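Local coordinates for protein cysteine desulfurase (Fervidobacterium islandicum, PDB 6A6E) that catalyses the pyridoxal-phosphate-dependent removal of sulfur from cysteine, probably passing it on as a persulfide for iron-sulfur cluster assembly, at residues A[37-42]-A[402-407]; A[186-191]-A[378-383]; A[229-234]-A[244-249]; A[256-261]-A[280-285]; A[368-373]-A[395-400]. All blocks are in the same frame, centred on the assembly; numbering follows the deposited sequence.

Interaction 1 of 5, residues A[37-42]-A[402-407]; sequences LDNAAS and YLYNTK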
# COMPACT_ATOMS: atom_id res chain seq x y z
N LEU A 37 17.20 -10.57 15.95
CA LEU A 37 16.25 -10.46 17.07
C LEU A 37 15.45 -9.12 17.06
O LEU A 37 15.10 -8.57 18.14
CB LEU A 37 16.95 -10.65 18.43
CG LEU A 37 17.66 -12.01 18.61
CD1 LEU A 37 18.42 -12.00 19.91
CD2 LEU A 37 16.67 -13.16 18.64
N ASP A 38 15.12 -8.65 15.85
CA ASP A 38 14.27 -7.44 15.69
C ASP A 38 12.98 -7.79 14.92
O ASP A 38 12.44 -7.01 14.14
CB ASP A 38 15.03 -6.39 14.92
CG ASP A 38 14.40 -5.00 15.05
OD1 ASP A 38 13.65 -4.78 16.06
OD2 ASP A 38 14.71 -4.17 14.16
N ASN A 39 12.48 -8.98 15.23
CA ASN A 39 11.29 -9.55 14.58
C ASN A 39 10.00 -8.78 14.80
O ASN A 39 9.10 -8.83 13.97
CB ASN A 39 11.12 -11.01 15.02
CG ASN A 39 12.23 -11.85 14.50
OD1 ASN A 39 12.30 -12.03 13.28
ND2 ASN A 39 13.18 -12.27 15.37
N ALA A 40 9.94 -8.08 15.93
CA ALA A 40 8.83 -7.26 16.30
C ALA A 40 8.70 -5.98 15.45
O ALA A 40 7.65 -5.41 15.36
CB ALA A 40 9.00 -6.91 17.73
N ALA A 41 9.79 -5.57 14.80
CA ALA A 41 9.78 -4.49 13.86
C ALA A 41 9.42 -4.98 12.45
O ALA A 41 8.68 -4.29 11.74
CB ALA A 41 11.15 -3.80 13.84
N SER A 42 10.06 -6.05 11.98
CA SER A 42 9.68 -6.73 10.77
C SER A 42 10.38 -8.07 10.69
O SER A 42 11.31 -8.34 11.48
CB SER A 42 9.98 -5.91 9.51
OG SER A 42 9.15 -6.36 8.41
N TYR A 402 11.28 -15.12 16.57
CA TYR A 402 10.30 -15.66 15.64
C TYR A 402 10.82 -17.00 15.09
O TYR A 402 11.77 -17.60 15.63
CB TYR A 402 10.01 -14.63 14.50
CG TYR A 402 8.69 -14.89 13.75
CD1 TYR A 402 7.51 -15.06 14.42
CD2 TYR A 402 8.64 -14.92 12.38
CE1 TYR A 402 6.31 -15.27 13.78
CE2 TYR A 402 7.44 -15.13 11.71
CZ TYR A 402 6.27 -15.31 12.42
OH TYR A 402 5.09 -15.52 11.75
N LEU A 403 10.19 -17.48 14.01
CA LEU A 403 10.26 -18.85 13.57
C LEU A 403 11.66 -19.43 13.43
O LEU A 403 11.93 -20.56 13.92
CB LEU A 403 9.58 -18.96 12.18
CG LEU A 403 9.63 -20.31 11.50
CD1 LEU A 403 8.96 -21.31 12.41
CD2 LEU A 403 8.96 -20.32 10.15
N TYR A 404 12.52 -18.69 12.73
CA TYR A 404 13.84 -19.08 12.34
C TYR A 404 14.89 -18.76 13.47
O TYR A 404 16.09 -18.84 13.24
CB TYR A 404 14.25 -18.38 10.99
CG TYR A 404 13.77 -16.91 10.94
CD1 TYR A 404 14.27 -15.95 11.84
CD2 TYR A 404 12.75 -16.53 10.08
CE1 TYR A 404 13.79 -14.64 11.86
CE2 TYR A 404 12.21 -15.22 10.09
CZ TYR A 404 12.74 -14.28 10.98
OH TYR A 404 12.22 -13.04 11.01
N ASN A 405 14.46 -18.35 14.64
CA ASN A 405 15.40 -18.16 15.75
C ASN A 405 15.63 -19.47 16.54
O ASN A 405 14.83 -20.41 16.47
CB ASN A 405 14.95 -17.05 16.72
CG ASN A 405 15.09 -15.66 16.12
OD1 ASN A 405 14.10 -14.90 16.10
ND2 ASN A 405 16.30 -15.30 15.62
N THR A 406 16.74 -19.53 17.25
CA THR A 406 17.16 -20.71 18.03
C THR A 406 17.52 -20.34 19.45
O THR A 406 17.67 -19.15 19.80
CB THR A 406 18.39 -21.40 17.40
OG1 THR A 406 19.54 -20.54 17.53
CG2 THR A 406 18.13 -21.76 15.93
N LYS A 407 17.66 -21.34 20.30
CA LYS A 407 18.16 -21.08 21.63
C LYS A 407 19.58 -20.62 21.59
O LYS A 407 19.97 -19.78 22.38
CB LYS A 407 18.04 -22.31 22.49
CG LYS A 407 16.62 -22.47 22.96
CD LYS A 407 16.47 -23.76 23.74
CE LYS A 407 15.17 -23.78 24.51
NZ LYS A 407 14.62 -25.14 24.37
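Tyr402 meets Asn39 through its CB, which rests 3.6 Å from the amide carbon CG of Asn39. Its ring is swung anti to the backbone N (chi1 -161°) and leaves the contact, the hydroxyl bonding to the backbone O of Pro216. Tyr404 does the reverse: its phenol reaches back, and OH donates to Asn39 OD1 over a very short 2.5 Å, with the acceptor at the ring edge and the amide turned 47° from the ring. The same hydroxyl also has the backbone N of Leu44 as a partner. Asn405 ends the type I turn opened by Tyr402, and its OD1 takes the N-H of Tyr402 on an in-plane lone pair at 2.9 Å. Asn39 ND2 also stands 2.9 Å from Asn405 OD1, while Asn405 ND2 bonds to Tyr36 O and touches Leu37 CD2 at 3.7 Å. With a leucine here instead of Asn405, the turn would probably lose its side-chain clamp, and Tyr402 N and Tyr36 O would be left without these mates. Since OD1 of Asn39 accepts from a phenol and its ND2 bonds to Ser400 O, the amide is fixed in one orientation, tying the loop after strand 32-36 to the turn before helix 407-423.

Interaction 2 of 5, residues A[186-191]-A[378-383]; sequences SNVTGQ and QPLMGV
Val188 and Leu380 reach toward each other tip to tip, and one methyl does nearly all the touching. Leu380 CD2 sits 3.6 Å from Val188 CB and 3.7 Å from Val188 CG1, with CG2 slightly farther off, so the methyl is seated against the whole isopropyl group. Leu380 gets there with CG anti to its backbone N (chi1 174°). Beside it the doubly bent chain of Met381 brings CE to 4.0 Å from Val188 CG1. Away from this tight centre the contact thins: Thr189 CG2 is 4.3 Å from Leu380 CD2, and Ser186 OG is farther still. That hydroxyl is engaged in its own loop, accepting from Val188 N at 3.0 Å and from Thr189 N at 2.9 Å, an ST turn and an ST motif that fix the backbone from which Val188 projects. On the far side of the helix Gly382 faces solvent. The loop also carries Asn187 of the cofactor pocket, and shortly before the helix comes Cys376, found as S-mercaptocysteine, so the apolar pairing joins cofactor loop and persulfide-bearing segment. Met381 packs on toward Ser395 and Thr396, Val188 O bonds to Ser347 of strand 345-350, and helix 378-387, through Pro379 and Val383, lies against Phe271 of the second subunit.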
# COMPACT_ATOMS: atom_id res chain seq x y z
N SER A 186 1.22 -6.42 23.15
CA SER A 186 2.08 -5.25 23.16
C SER A 186 3.40 -5.57 22.49
O SER A 186 3.99 -6.63 22.72
CB SER A 186 2.30 -4.69 24.57
OG SER A 186 3.35 -3.71 24.63
N ASN A 187 3.82 -4.62 21.66
CA ASN A 187 5.11 -4.65 20.99
C ASN A 187 6.26 -4.22 21.93
O ASN A 187 7.40 -4.24 21.49
CB ASN A 187 5.13 -3.72 19.76
CG ASN A 187 5.09 -2.26 20.11
OD1 ASN A 187 4.27 -1.84 20.91
ND2 ASN A 187 5.96 -1.44 19.50
N VAL A 188 5.95 -3.84 23.17
CA VAL A 188 6.94 -3.45 24.21
C VAL A 188 6.95 -4.36 25.45
O VAL A 188 7.99 -4.89 25.84
CB VAL A 188 6.70 -2.01 24.67
CG1 VAL A 188 7.67 -1.63 25.78
CG2 VAL A 188 6.90 -1.04 23.49
N THR A 189 5.78 -4.60 26.02
CA THR A 189 5.69 -5.50 27.17
C THR A 189 5.65 -6.95 26.83
O THR A 189 5.94 -7.78 27.69
CB THR A 189 4.50 -5.19 28.05
OG1 THR A 189 3.28 -5.62 27.40
CG2 THR A 189 4.44 -3.75 28.39
N GLY A 190 5.28 -7.29 25.59
CA GLY A 190 5.14 -8.71 25.17
C GLY A 190 3.82 -9.33 25.67
O GLY A 190 3.56 -10.51 25.45
N GLN A 191 2.99 -8.56 26.36
CA GLN A 191 1.80 -9.14 27.00
C GLN A 191 0.70 -9.46 25.97
O GLN A 191 0.18 -8.54 25.32
CB GLN A 191 1.20 -8.18 28.05
CG GLN A 191 0.04 -8.84 28.80
CD GLN A 191 -0.67 -7.96 29.79
OE1 GLN A 191 -0.37 -6.78 29.90
NE2 GLN A 191 -1.70 -8.52 30.47
N GLN A 378 5.50 6.09 22.95
CA GLN A 378 6.08 7.15 23.78
C GLN A 378 5.31 7.28 25.07
O GLN A 378 5.94 7.32 26.07
CB GLN A 378 6.08 8.51 23.10
CG GLN A 378 7.27 8.73 22.21
CD GLN A 378 7.26 10.05 21.46
OE1 GLN A 378 6.90 11.10 22.00
NE2 GLN A 378 7.68 10.01 20.20
N PRO A 379 3.96 7.31 25.04
CA PRO A 379 3.31 7.43 26.32
C PRO A 379 3.59 6.22 27.27
O PRO A 379 3.72 6.43 28.50
CB PRO A 379 1.81 7.60 25.95
CG PRO A 379 1.82 8.03 24.51
CD PRO A 379 2.99 7.30 23.94
N LEU A 380 3.76 5.01 26.73
CA LEU A 380 4.11 3.89 27.58
C LEU A 380 5.43 4.12 28.32
O LEU A 380 5.58 3.72 29.46
CB LEU A 380 4.11 2.57 26.83
CG LEU A 380 4.59 1.30 27.52
CD1 LEU A 380 3.79 0.98 28.76
CD2 LEU A 380 4.55 0.10 26.58
N MET A 381 6.38 4.79 27.70
CA MET A 381 7.65 5.01 28.36
C MET A 381 7.47 5.78 29.66
O MET A 381 8.13 5.47 30.64
CB MET A 381 8.64 5.76 27.45
CG MET A 381 8.99 5.01 26.16
SD MET A 381 9.90 3.49 26.44
CE MET A 381 8.81 2.21 25.85
N GLY A 382 6.59 6.77 29.69
CA GLY A 382 6.34 7.51 30.91
C GLY A 382 5.78 6.66 32.04
O GLY A 382 6.15 6.86 33.18
N VAL A 383 4.88 5.72 31.72
CA VAL A 383 4.44 4.71 32.66
C VAL A 383 5.59 3.85 33.16
O VAL A 383 5.68 3.58 34.34
CB VAL A 383 3.32 3.82 32.02
CG1 VAL A 383 2.89 2.68 32.94
CG2 VAL A 383 2.13 4.70 31.61

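Interaction 3 of 5, residues A[229-234]-A[244-249]; sequences FLVFSG and GVLYGK. With PLP (pyridoxal-5'-phosphate), chain E.
Phe232 and Val245 run alongside each other on one face of an antiparallel beta hairpin that forms part of the seven-stranded sheet of the large, cofactor-binding domain. The ring offers its face: Val245 CB stands 3.9 Å from the Phe232 centroid and 28° off the ring normal, a CH-pi contact. Phe232 can fold over its neighbour because CG sits between the backbone N and the carbonyl carbon (chi1 72°). With an alanine in its place, Val245 would probably lose the ring that overlies it, and a gap would open next to Val215, which also touches the ring. Leu230 and Tyr247 share this face, and between them Tyr247 N bonds to Leu230 O at 2.8 Å, almost straight at 177°. On the other face Val231 and Leu246 are likewise neighbours, tightly packed with CG1 of Val231 3.5 Å from CD1 of Leu246, while Phe229 CD1 approaches Gly248 CA at 3.6 Å, in a place where a side chain on Gly248 would collide with the ring. That face turns to helix 103-116. At the strand end Ser233 uses it as well, its OG donating to the PLP phosphate oxygen O3P over 2.5 Å.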
# COMPACT_ATOMS: atom_id res chain seq x y z
N PHE A 229 -13.73 -6.04 14.63
CA PHE A 229 -12.73 -5.77 13.64
C PHE A 229 -11.40 -6.25 14.19
O PHE A 229 -11.17 -6.16 15.41
CB PHE A 229 -12.62 -4.26 13.31
CG PHE A 229 -13.87 -3.67 12.75
CD1 PHE A 229 -14.18 -3.84 11.42
CD2 PHE A 229 -14.77 -3.05 13.59
CE1 PHE A 229 -15.35 -3.37 10.92
CE2 PHE A 229 -15.95 -2.54 13.07
CZ PHE A 229 -16.25 -2.70 11.74
N LEU A 230 -10.55 -6.75 13.28
CA LEU A 230 -9.15 -7.04 13.56
C LEU A 230 -8.25 -6.56 12.38
O LEU A 230 -8.59 -6.75 11.21
CB LEU A 230 -8.95 -8.54 13.75
CG LEU A 230 -7.56 -9.01 14.20
CD1 LEU A 230 -7.63 -9.80 15.48
CD2 LEU A 230 -6.93 -9.89 13.15
N VAL A 231 -7.07 -6.04 12.70
CA VAL A 231 -6.11 -5.62 11.71
C VAL A 231 -4.73 -6.26 11.93
O VAL A 231 -4.33 -6.46 13.07
CB VAL A 231 -5.98 -4.10 11.71
CG1 VAL A 231 -7.30 -3.44 11.26
CG2 VAL A 231 -5.55 -3.54 13.07
N PHE A 232 -3.99 -6.52 10.86
CA PHE A 232 -2.60 -6.90 11.00
C PHE A 232 -1.81 -6.56 9.71
O PHE A 232 -2.43 -6.21 8.69
CB PHE A 232 -2.49 -8.41 11.41
CG PHE A 232 -2.86 -9.42 10.31
CD1 PHE A 232 -4.15 -9.91 10.18
CD2 PHE A 232 -1.87 -9.93 9.48
CE1 PHE A 232 -4.46 -10.84 9.19
CE2 PHE A 232 -2.17 -10.85 8.51
CZ PHE A 232 -3.48 -11.33 8.38
N SER A 233 -0.48 -6.72 9.76
CA SER A 233 0.40 -6.36 8.67
C SER A 233 1.13 -7.60 8.17
O SER A 233 1.67 -8.42 8.97
CB SER A 233 1.46 -5.35 9.14
OG SER A 233 0.92 -4.12 9.60
N GLY A 234 1.21 -7.69 6.83
CA GLY A 234 1.89 -8.78 6.17
C GLY A 234 3.36 -8.94 6.51
O GLY A 234 3.85 -10.09 6.62
N GLY A 244 -1.59 -5.23 4.08
CA GLY A 244 -2.22 -5.57 5.37
C GLY A 244 -3.60 -6.16 5.14
O GLY A 244 -4.10 -6.25 3.98
N VAL A 245 -4.25 -6.48 6.25
CA VAL A 245 -5.56 -7.07 6.30
C VAL A 245 -6.42 -6.37 7.28
O VAL A 245 -5.99 -6.02 8.42
CB VAL A 245 -5.48 -8.57 6.71
CG1 VAL A 245 -6.89 -9.15 6.93
CG2 VAL A 245 -4.78 -9.32 5.62
N LEU A 246 -7.66 -6.17 6.87
CA LEU A 246 -8.71 -5.73 7.82
C LEU A 246 -9.82 -6.73 7.74
O LEU A 246 -10.38 -6.98 6.63
CB LEU A 246 -9.24 -4.36 7.49
CG LEU A 246 -10.56 -3.90 8.13
CD1 LEU A 246 -10.30 -3.55 9.53
CD2 LEU A 246 -10.97 -2.60 7.48
N TYR A 247 -10.15 -7.29 8.90
CA TYR A 247 -11.28 -8.21 9.06
C TYR A 247 -12.36 -7.42 9.69
O TYR A 247 -12.09 -6.69 10.60
CB TYR A 247 -11.00 -9.42 9.99
CG TYR A 247 -12.28 -10.07 10.56
CD1 TYR A 247 -13.11 -10.92 9.79
CD2 TYR A 247 -12.71 -9.77 11.84
CE1 TYR A 247 -14.28 -11.43 10.32
CE2 TYR A 247 -13.88 -10.30 12.39
CZ TYR A 247 -14.64 -11.14 11.61
OH TYR A 247 -15.77 -11.63 12.17
N GLY A 248 -13.59 -7.56 9.22
CA GLY A 248 -14.74 -7.10 9.98
C GLY A 248 -15.94 -8.00 9.81
O GLY A 248 -16.16 -8.59 8.72
N LYS A 249 -16.76 -8.06 10.87
CA LYS A 249 -18.08 -8.71 10.79
C LYS A 249 -18.88 -8.22 9.65
O LYS A 249 -19.06 -7.02 9.50
CB LYS A 249 -18.89 -8.47 12.07
CG LYS A 249 -18.35 -9.23 13.25
CD LYS A 249 -19.33 -9.22 14.43
CE LYS A 249 -18.79 -10.11 15.54
NZ LYS A 249 -19.34 -9.65 16.82
N1 PLP E . 0.65 -2.18 16.38
C2 PLP E . 1.50 -3.03 16.88
C2A PLP E . 1.28 -3.63 18.23
C3 PLP E . 2.69 -3.33 16.08
O3 PLP E . 3.58 -4.17 16.58
C4 PLP E . 2.85 -2.75 14.74
C4A PLP E . 3.95 -3.07 13.85
C5 PLP E . 1.85 -1.78 14.31
C6 PLP E . 0.81 -1.57 15.17
C5A PLP E . 1.95 -1.03 12.98
O4P PLP E . 2.19 -1.76 11.78
P PLP E . 2.59 -1.13 10.34
O1P PLP E . 1.46 -0.31 9.85
O2P PLP E . 3.87 -0.42 10.66
O3P PLP E . 2.75 -2.40 9.55

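Interaction 4 of 5, residues A[256-261]-A[280-285]; sequences LEPFLY and PYRFEA
Phe283 turns the edge of its ring to the backbone of 256-261: CZ lies 3.5 Å from Leu256 O, which is in the ring plane, and CE1 is 3.7 Å from Pro258 CA. Leu256 CB touches CZ of Phe283 at 4.0 Å. Farther along both segments, Ala285 CB meets Leu260 CB at 3.8 Å and abuts the Leu260 carbonyl. Arg282 works through its aliphatic part, CG lying over the centre of the Phe283 ring and 4.0 Å from Pro258 CG, while NE bonds to Asn277 O. Two waters fill the seam; one stands 2.6 Å from Leu260 O and within hydrogen-bonding distance of Arg282 O, the other accepts from Leu260 N. In this class-V aminotransferase fold the two segments close the base of an excursion carrying the short strands 268-269 and 274-276; a 3-10 turn follows Pro280, preceded by a cis peptide bond, and Phe283 N bonds to Pro280 O. The Phe109 ring of helix 103-116 meets that of Phe283, planes about 50° apart. Within 256-261, Tyr261 OH donates to the anti lone pair of Glu257 OE2 at 2.6 Å. Glu257 OE1 makes a salt bridge to Arg142 of the second subunit, and Phe259 meets Phe259 of that subunit.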
# COMPACT_ATOMS: atom_id res chain seq x y z
N LEU A 256 -21.03 0.38 6.90
CA LEU A 256 -19.94 1.34 7.10
C LEU A 256 -19.77 2.13 5.84
O LEU A 256 -19.73 1.51 4.77
CB LEU A 256 -18.62 0.64 7.35
CG LEU A 256 -18.05 0.28 8.69
CD1 LEU A 256 -16.58 -0.14 8.44
CD2 LEU A 256 -18.15 1.43 9.68
N GLU A 257 -19.67 3.46 5.95
CA GLU A 257 -19.19 4.31 4.85
C GLU A 257 -17.72 3.91 4.42
O GLU A 257 -16.86 3.72 5.28
CB GLU A 257 -19.23 5.79 5.25
CG GLU A 257 -18.68 6.80 4.20
CD GLU A 257 -19.58 7.03 2.99
OE1 GLU A 257 -20.73 6.57 2.98
OE2 GLU A 257 -19.13 7.63 2.00
N PRO A 258 -17.46 3.80 3.11
CA PRO A 258 -16.06 3.45 2.69
C PRO A 258 -15.12 4.50 3.22
O PRO A 258 -15.49 5.69 3.32
CB PRO A 258 -16.13 3.49 1.19
CG PRO A 258 -17.59 3.10 0.86
CD PRO A 258 -18.40 3.72 1.98
N PHE A 259 -13.90 4.09 3.53
CA PHE A 259 -12.85 5.04 3.89
C PHE A 259 -12.34 5.84 2.63
O PHE A 259 -12.43 7.05 2.57
CB PHE A 259 -11.69 4.26 4.59
CG PHE A 259 -10.58 5.10 5.03
CD1 PHE A 259 -10.80 6.40 5.41
CD2 PHE A 259 -9.27 4.62 4.97
CE1 PHE A 259 -9.76 7.22 5.81
CE2 PHE A 259 -8.23 5.43 5.41
CZ PHE A 259 -8.48 6.70 5.83
N LEU A 260 -11.78 5.12 1.68
CA LEU A 260 -11.30 5.63 0.44
C LEU A 260 -12.28 5.36 -0.71
O LEU A 260 -13.00 4.33 -0.72
CB LEU A 260 -9.98 4.94 0.08
CG LEU A 260 -8.86 4.92 1.12
CD1 LEU A 260 -7.57 4.26 0.60
CD2 LEU A 260 -8.62 6.32 1.59
N TYR A 261 -12.21 6.25 -1.72
CA TYR A 261 -13.05 6.17 -2.90
C TYR A 261 -12.27 6.17 -4.17
O TYR A 261 -11.20 6.72 -4.22
CB TYR A 261 -13.93 7.41 -2.92
CG TYR A 261 -14.68 7.68 -1.64
CD1 TYR A 261 -15.86 7.03 -1.36
CD2 TYR A 261 -14.21 8.65 -0.73
CE1 TYR A 261 -16.56 7.31 -0.17
CE2 TYR A 261 -14.90 8.93 0.45
CZ TYR A 261 -16.07 8.30 0.70
OH TYR A 261 -16.72 8.61 1.91
N PRO A 280 -16.36 -7.78 -0.64
CA PRO A 280 -15.46 -6.87 0.09
C PRO A 280 -15.00 -5.65 -0.73
O PRO A 280 -14.31 -4.76 -0.21
CB PRO A 280 -14.23 -7.76 0.30
CG PRO A 280 -14.19 -8.68 -0.89
CD PRO A 280 -15.65 -8.94 -1.20
N TYR A 281 -15.40 -5.64 -1.98
CA TYR A 281 -14.88 -4.72 -3.01
C TYR A 281 -15.23 -3.28 -2.71
O TYR A 281 -14.50 -2.34 -3.09
CB TYR A 281 -15.44 -5.12 -4.39
CG TYR A 281 -15.31 -6.59 -4.73
CD1 TYR A 281 -14.05 -7.23 -4.79
CD2 TYR A 281 -16.44 -7.37 -4.98
CE1 TYR A 281 -13.95 -8.57 -5.06
CE2 TYR A 281 -16.33 -8.72 -5.28
CZ TYR A 281 -15.09 -9.29 -5.32
OH TYR A 281 -15.02 -10.62 -5.62
N ARG A 282 -16.35 -3.09 -2.01
CA ARG A 282 -16.69 -1.79 -1.45
C ARG A 282 -15.57 -1.04 -0.73
O ARG A 282 -15.57 0.22 -0.70
CB ARG A 282 -17.86 -1.97 -0.48
CG ARG A 282 -18.32 -0.73 0.22
CD ARG A 282 -19.53 -1.03 1.13
NE ARG A 282 -20.57 -1.51 0.27
CZ ARG A 282 -21.71 -2.05 0.66
NH1 ARG A 282 -22.02 -2.20 1.96
NH2 ARG A 282 -22.54 -2.45 -0.30
N PHE A 283 -14.67 -1.78 -0.09
CA PHE A 283 -13.64 -1.19 0.74
C PHE A 283 -12.23 -1.29 0.15
O PHE A 283 -11.26 -1.02 0.86
CB PHE A 283 -13.67 -1.79 2.15
CG PHE A 283 -14.99 -1.58 2.83
CD1 PHE A 283 -15.36 -0.32 3.19
CD2 PHE A 283 -15.89 -2.61 2.99
CE1 PHE A 283 -16.57 -0.08 3.78
CE2 PHE A 283 -17.12 -2.38 3.59
CZ PHE A 283 -17.47 -1.10 3.98
N GLU A 284 -12.16 -1.64 -1.13
CA GLU A 284 -10.92 -1.62 -1.94
C GLU A 284 -10.96 -0.63 -3.11
O GLU A 284 -11.52 -0.91 -4.12
CB GLU A 284 -10.60 -3.04 -2.44
CG GLU A 284 -10.23 -3.95 -1.24
CD GLU A 284 -9.90 -5.43 -1.55
OE1 GLU A 284 -9.78 -5.83 -2.75
OE2 GLU A 284 -9.68 -6.17 -0.56
N ALA A 285 -10.41 0.56 -2.89
CA ALA A 285 -10.41 1.64 -3.84
C ALA A 285 -9.16 1.62 -4.69
O ALA A 285 -8.06 1.67 -4.17
CB ALA A 285 -10.58 2.97 -3.11
O HOH W 1 -13.13 1.74 -0.61
O HOH W 2 -12.41 2.12 1.89

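Interaction 5 of 5, residues A[368-373]-A[395-400]; sequences VATRSG and STVRAS
Arg371 and Arg398 form a hydrogen-bonded antiparallel pair, with Arg398 N 2.8 Å from Arg371 O, in two strands whose directions differ by 153°. Gly373 and Thr396 make the next such pair, Ser372 and Val397 the non-hydrogen-bonded one between; both strands lie in the mixed sheet of the smaller, C-terminal domain of this aminotransferase-like fold. The two arginine side chains run alongside each other on the same face, CD of Arg371 3.6 Å from NH2 of Arg398, their guanidinium planes 44° apart. Both leave anti to the backbone N and bend at chi3: Arg371 NH2 forms a salt bridge with Asp38, which Arg398 NH2 reaches only as a long, weak ion pair, while Arg398 NH1 bonds to Asn187 O and NH2 to a citrate, probably from the crystallisation liquor. With PLP about 6 Å from the Arg398 side chain, this is consistent with an anion-accepting place beside the cofactor. Gly373 has backbone angles (phi 132°) at which a CB would jam against the carbonyl O of Ser372, and its own O lies 3.3 Å from Ser395 CB. At the break in its strand, Thr370 bonds through OG1 to Ser359 OG and brings CB to 3.4 Å from Arg398 O.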
# COMPACT_ATOMS: atom_id res chain seq x y z
N VAL A 368 24.22 -9.30 16.39
CA VAL A 368 22.91 -9.42 16.98
C VAL A 368 22.15 -8.11 16.65
O VAL A 368 22.59 -7.02 17.06
CB VAL A 368 23.04 -9.58 18.51
CG1 VAL A 368 21.68 -9.53 19.21
CG2 VAL A 368 23.71 -10.91 18.84
N ALA A 369 21.00 -8.27 15.98
CA ALA A 369 20.07 -7.19 15.63
C ALA A 369 19.02 -7.04 16.68
O ALA A 369 18.27 -7.95 16.90
CB ALA A 369 19.43 -7.47 14.26
N THR A 370 19.00 -5.90 17.36
CA THR A 370 17.98 -5.53 18.33
C THR A 370 17.60 -4.09 18.08
O THR A 370 18.17 -3.43 17.20
CB THR A 370 18.50 -5.57 19.80
OG1 THR A 370 19.56 -4.62 19.96
CG2 THR A 370 19.01 -6.97 20.13
N ARG A 371 16.61 -3.59 18.82
CA ARG A 371 16.17 -2.24 18.63
C ARG A 371 16.13 -1.49 19.94
O ARG A 371 15.67 -2.00 20.95
CB ARG A 371 14.77 -2.26 18.01
CG ARG A 371 14.18 -0.92 17.58
CD ARG A 371 12.96 -1.16 16.65
NE ARG A 371 13.40 -1.59 15.34
CZ ARG A 371 13.57 -0.84 14.29
NH1 ARG A 371 13.18 0.43 14.28
NH2 ARG A 371 14.06 -1.40 13.23
N SER A 372 16.53 -0.24 19.90
CA SER A 372 16.51 0.62 21.04
C SER A 372 15.63 1.80 20.70
O SER A 372 15.56 2.17 19.53
CB SER A 372 17.96 1.11 21.36
OG SER A 372 18.55 1.72 20.22
N GLY A 373 15.02 2.39 21.73
CA GLY A 373 14.23 3.61 21.60
C GLY A 373 12.90 3.48 22.28
O GLY A 373 12.75 2.69 23.22
N SER A 395 13.50 5.11 27.27
CA SER A 395 13.60 4.24 26.14
C SER A 395 14.08 2.92 26.65
O SER A 395 14.46 2.81 27.84
CB SER A 395 14.58 4.76 25.09
OG SER A 395 15.78 5.20 25.69
N THR A 396 14.05 1.89 25.78
CA THR A 396 14.51 0.55 26.15
C THR A 396 15.17 -0.11 24.98
O THR A 396 15.08 0.37 23.87
CB THR A 396 13.37 -0.41 26.66
OG1 THR A 396 12.76 -1.04 25.53
CG2 THR A 396 12.32 0.33 27.49
N VAL A 397 15.79 -1.24 25.27
CA VAL A 397 16.32 -2.12 24.29
C VAL A 397 15.23 -3.20 24.14
O VAL A 397 14.52 -3.52 25.11
CB VAL A 397 17.65 -2.76 24.76
CG1 VAL A 397 18.21 -3.69 23.71
CG2 VAL A 397 18.70 -1.71 25.08
N ARG A 398 15.14 -3.80 22.97
CA ARG A 398 14.14 -4.87 22.72
C ARG A 398 14.70 -5.96 21.81
O ARG A 398 15.27 -5.68 20.76
CB ARG A 398 12.82 -4.30 22.23
CG ARG A 398 11.71 -5.37 22.14
CD ARG A 398 10.53 -4.91 21.26
NE ARG A 398 10.97 -4.66 19.89
CZ ARG A 398 10.27 -3.98 19.00
NH1 ARG A 398 9.09 -3.49 19.34
NH2 ARG A 398 10.76 -3.81 17.75
N ALA A 399 14.61 -7.19 22.33
CA ALA A 399 14.92 -8.41 21.61
C ALA A 399 13.62 -9.21 21.40
O ALA A 399 12.86 -9.44 22.32
CB ALA A 399 15.96 -9.26 22.33
N SER A 400 13.40 -9.63 20.17
CA SER A 400 12.16 -10.30 19.78
C SER A 400 12.46 -11.51 18.91
O SER A 400 13.32 -11.44 18.02
CB SER A 400 11.25 -9.26 19.10
OG SER A 400 11.89 -8.64 17.98

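Overall arrangement
Interactions 1, 2 and 5 cluster in one region of the subunit. Interaction 5, in the mixed sheet of the smaller domain, touches both others, whose centres are about 12 and 13 Å from its own. Helix 378-387 of interaction 2 lies in sequence between the two strands of interaction 5, so these contacts interlock along the chain, and interaction 1 spans the rest. Interaction 3, in the seven-stranded sheet, and interaction 4 follow in series and pack together through Phe229 and Leu256, interaction 4 about 34 Å (between centres) from interaction 1. Interactions 2, 3 and 5 approach one cofactor from both domains; interaction 4 lies at the subunit interface. All but interaction 3 reach the second subunit.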